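Local coordinates for protein galactose-binding lectin (Enterobacter cloacae subsp. cloacae, PDB 6YF6) that probably recognises fucose-type sugars through a calcium ion, this chain being the C-terminal lectin domain of a longer bacterial protein, at residues A[71-75]-A[98-102]. Sequence-based numbering, arbitrary orientation.
Sequences KIARI and ELKQA
The guanidinium of R74 meets K100 with its edge: the backbone oxygen of K100 lies close to the guanidinium plane, while the oxygen of L99 approaches obliquely. NH1 of R74 donates to O of K100 over 3.1 Å in a nearly straight bond (167° at the hydrogen) that falls in the carbonyl plane, on a lone pair. Arginine suits the place because its chain can run alongside the turn before it bonds: with CG anti to the backbone N (chi1 -171°) and the rest extended, CD passes 3.5 Å from O of L99, and CB packs 3.8 Å from CB of L99. O of L99 is buried without a hydrogen-bond partner, so the polarised CD and nearby positive charge probably ease its burial.

L99 gives the loop an apolar side chain to turn toward the strand, as its buried position requires. Its side chain crosses that of I72 at about a right angle, CD1 resting 3.6 Å from CG1 of I72, and the branched isoleucine also offers CG2 to CD2. At R74 itself the backbones are joined more lightly: a water accepts from N of R74 and donates to O of Q101, and O of R74 takes a CH-O contact of 3.3 Å from CA of A102, whose small methyl fits alongside.

Segment 98-102 leads from the end of strand 91-98 into the loop before strand 106-113 of the other sheet, closing over the end of strand 65-74. Beneath it L99 reaches F135, and I72 reaches V84 and I137, in the core between the sheets of the beta-sandwich. I75 touches the calcium ligand D134, with its side chain about 8 Å from the calcium ion, so the contact neighbours the sugar site without forming it.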
ATOM      1  N   LYS A  71      -1.404  -6.420  -4.666  1.00 21.44           N
ATOM      2  CA  LYS A  71      -1.289  -6.479  -3.215  1.00 23.21           C
ATOM      3  C   LYS A  71      -2.312  -7.483  -2.703  1.00 21.96           C
ATOM      4  O   LYS A  71      -3.517  -7.311  -2.915  1.00 21.95           O
ATOM      5  CB  LYS A  71      -1.501  -5.103  -2.594  1.00 28.04           C
ATOM      6  CG  LYS A  71      -0.396  -4.112  -2.949  1.00 37.44           C
ATOM      7  CD  LYS A  71      -0.470  -2.855  -2.096  1.00 51.98           C
ATOM      8  CE  LYS A  71       0.559  -1.820  -2.538  1.00 64.87           C
ATOM      9  NZ  LYS A  71       0.245  -0.456  -2.023  1.00 74.64           N
ATOM     10  N   ILE A  72      -1.832  -8.526  -2.031  1.00 23.15           N
ATOM     11  CA  ILE A  72      -2.637  -9.707  -1.754  1.00 23.20           C
ATOM     12  C   ILE A  72      -2.268 -10.258  -0.387  1.00 23.25           C
ATOM     13  O   ILE A  72      -1.128 -10.131   0.066  1.00 21.46           O
ATOM     14  CB  ILE A  72      -2.429 -10.768  -2.858  1.00 22.09           C
ATOM     15  CG1 ILE A  72      -3.359 -11.958  -2.653  1.00 24.51           C
ATOM     16  CG2 ILE A  72      -0.973 -11.235  -2.900  1.00 20.51           C
ATOM     17  CD1 ILE A  72      -3.490 -12.809  -3.892  1.00 26.60           C
ATOM     18  N   ALA A  73      -3.249 -10.877   0.272  1.00 24.65           N
ATOM     19  CA  ALA A  73      -3.033 -11.443   1.595  1.00 23.17           C
ATOM     20  C   ALA A  73      -3.939 -12.645   1.808  1.00 21.94           C
ATOM     21  O   ALA A  73      -5.099 -12.645   1.388  1.00 23.10           O
ATOM     22  CB  ALA A  73      -3.298 -10.414   2.703  1.00 21.99           C
ATOM     23  N   ARG A  74      -3.402 -13.661   2.472  1.00 21.90           N
ATOM     24  CA  ARG A  74      -4.247 -14.726   2.981  1.00 21.47           C
ATOM     25  C   ARG A  74      -5.077 -14.200   4.145  1.00 22.91           C
ATOM     26  O   ARG A  74      -4.664 -13.292   4.872  1.00 25.91           O
ATOM     27  CB  ARG A  74      -3.410 -15.917   3.435  1.00 21.72           C
ATOM     28  CG  ARG A  74      -4.253 -17.142   3.764  1.00 22.35           C
ATOM     29  CD  ARG A  74      -3.426 -18.221   4.421  1.00 24.71           C
ATOM     30  NE  ARG A  74      -4.120 -19.503   4.410  1.00 28.28           N
ATOM     31  CZ  ARG A  74      -3.609 -20.635   4.880  1.00 31.13           C
ATOM     32  NH1 ARG A  74      -2.390 -20.649   5.407  1.00 31.65           N
ATOM     33  NH2 ARG A  74      -4.320 -21.753   4.829  1.00 33.25           N
ATOM     34  N   ILE A  75      -6.269 -14.769   4.314  1.00 23.34           N
ATOM     35  CA  ILE A  75      -7.088 -14.501   5.486  1.00 25.87           C
ATOM     36  C   ILE A  75      -7.450 -15.825   6.140  1.00 26.41           C
ATOM     37  O   ILE A  75      -7.375 -16.893   5.527  1.00 27.86           O
ATOM     38  CB  ILE A  75      -8.359 -13.695   5.149  1.00 27.57           C
ATOM     39  CG1 ILE A  75      -9.208 -14.423   4.105  1.00 30.06           C
ATOM     40  CG2 ILE A  75      -7.973 -12.306   4.662  1.00 26.15           C
ATOM     41  CD1 ILE A  75     -10.660 -13.971   4.075  1.00 33.68           C
ATOM     42  N   GLU A  98       2.578 -18.870  -2.912  1.00 29.14           N
ATOM     43  CA  GLU A  98       1.766 -19.439  -1.845  1.00 30.12           C
ATOM     44  C   GLU A  98       1.560 -18.405  -0.747  1.00 31.40           C
ATOM     45  O   GLU A  98       2.526 -17.850  -0.214  1.00 31.38           O
ATOM     46  CB  GLU A  98       2.433 -20.690  -1.275  1.00 32.50           C
ATOM     47  CG  GLU A  98       1.559 -21.466  -0.307  1.00 32.60           C
ATOM     48  CD  GLU A  98       2.237 -22.715   0.210  1.00 38.02           C
ATOM     49  OE1 GLU A  98       3.221 -23.164  -0.418  1.00 41.20           O
ATOM     50  OE2 GLU A  98       1.789 -23.249   1.245  1.00 40.11           O
ATOM     51  N   LEU A  99       0.300 -18.144  -0.413  1.00 32.19           N
ATOM     52  CA  LEU A  99      -0.049 -17.206   0.647  1.00 33.20           C
ATOM     53  C   LEU A  99      -0.165 -17.967   1.958  1.00 35.52           C
ATOM     54  O   LEU A  99      -0.931 -18.935   2.051  1.00 38.87           O
ATOM     55  CB  LEU A  99      -1.358 -16.495   0.322  1.00 29.93           C
ATOM     56  CG  LEU A  99      -1.425 -15.825  -1.051  1.00 27.87           C
ATOM     57  CD1 LEU A  99      -2.801 -15.215  -1.272  1.00 28.36           C
ATOM     58  CD2 LEU A  99      -0.335 -14.774  -1.195  1.00 25.54           C
ATOM     59  N   LYS A 100       0.574 -17.548   2.981  1.00 33.99           N
ATOM     60  CA  LYS A 100       0.670 -18.348   4.198  1.00 33.58           C
ATOM     61  C   LYS A 100       0.169 -17.611   5.445  1.00 31.12           C
ATOM     62  O   LYS A 100      -0.812 -18.052   6.018  1.00 31.37           O
ATOM     63  CB  LYS A 100       2.097 -18.875   4.341  1.00 40.07           C
ATOM     64  CG  LYS A 100       2.678 -19.418   3.040  1.00 46.75           C
ATOM     65  CD  LYS A 100       4.193 -19.519   3.095  1.00 57.54           C
ATOM     66  CE  LYS A 100       4.658 -20.968   3.105  1.00 66.28           C
ATOM     67  NZ  LYS A 100       6.020 -21.109   2.522  1.00 72.21           N
ATOM     68  N   GLN A 101       0.776 -16.502   5.841  1.00 30.47           N
ATOM     69  CA  GLN A 101       0.342 -15.862   7.092  1.00 33.04           C
ATOM     70  C   GLN A 101      -0.902 -15.008   6.864  1.00 27.78           C
ATOM     71  O   GLN A 101      -0.927 -14.164   5.964  1.00 25.66           O
ATOM     72  CB  GLN A 101       1.472 -15.008   7.665  1.00 45.88           C
ATOM     73  CG  GLN A 101       1.160 -14.411   9.028  1.00 62.83           C
ATOM     74  CD  GLN A 101       2.401 -14.190   9.871  1.00 83.20           C
ATOM     75  OE1 GLN A 101       2.705 -13.063  10.262  1.00 90.50           O
ATOM     76  NE2 GLN A 101       3.123 -15.268  10.162  1.00 91.55           N
ATOM     77  N   ALA A 102      -1.933 -15.230   7.678  1.00 27.38           N
ATOM     78  CA  ALA A 102      -3.168 -14.472   7.535  1.00 28.17           C
ATOM     79  C   ALA A 102      -2.906 -12.989   7.767  1.00 27.83           C
ATOM     80  O   ALA A 102      -2.215 -12.609   8.717  1.00 29.36           O
ATOM     81  CB  ALA A 102      -4.223 -14.987   8.516  1.00 30.87           C
TER
HETATM   82  O   HOH W   1      -0.628 -13.277   3.353  1.00 22.80           O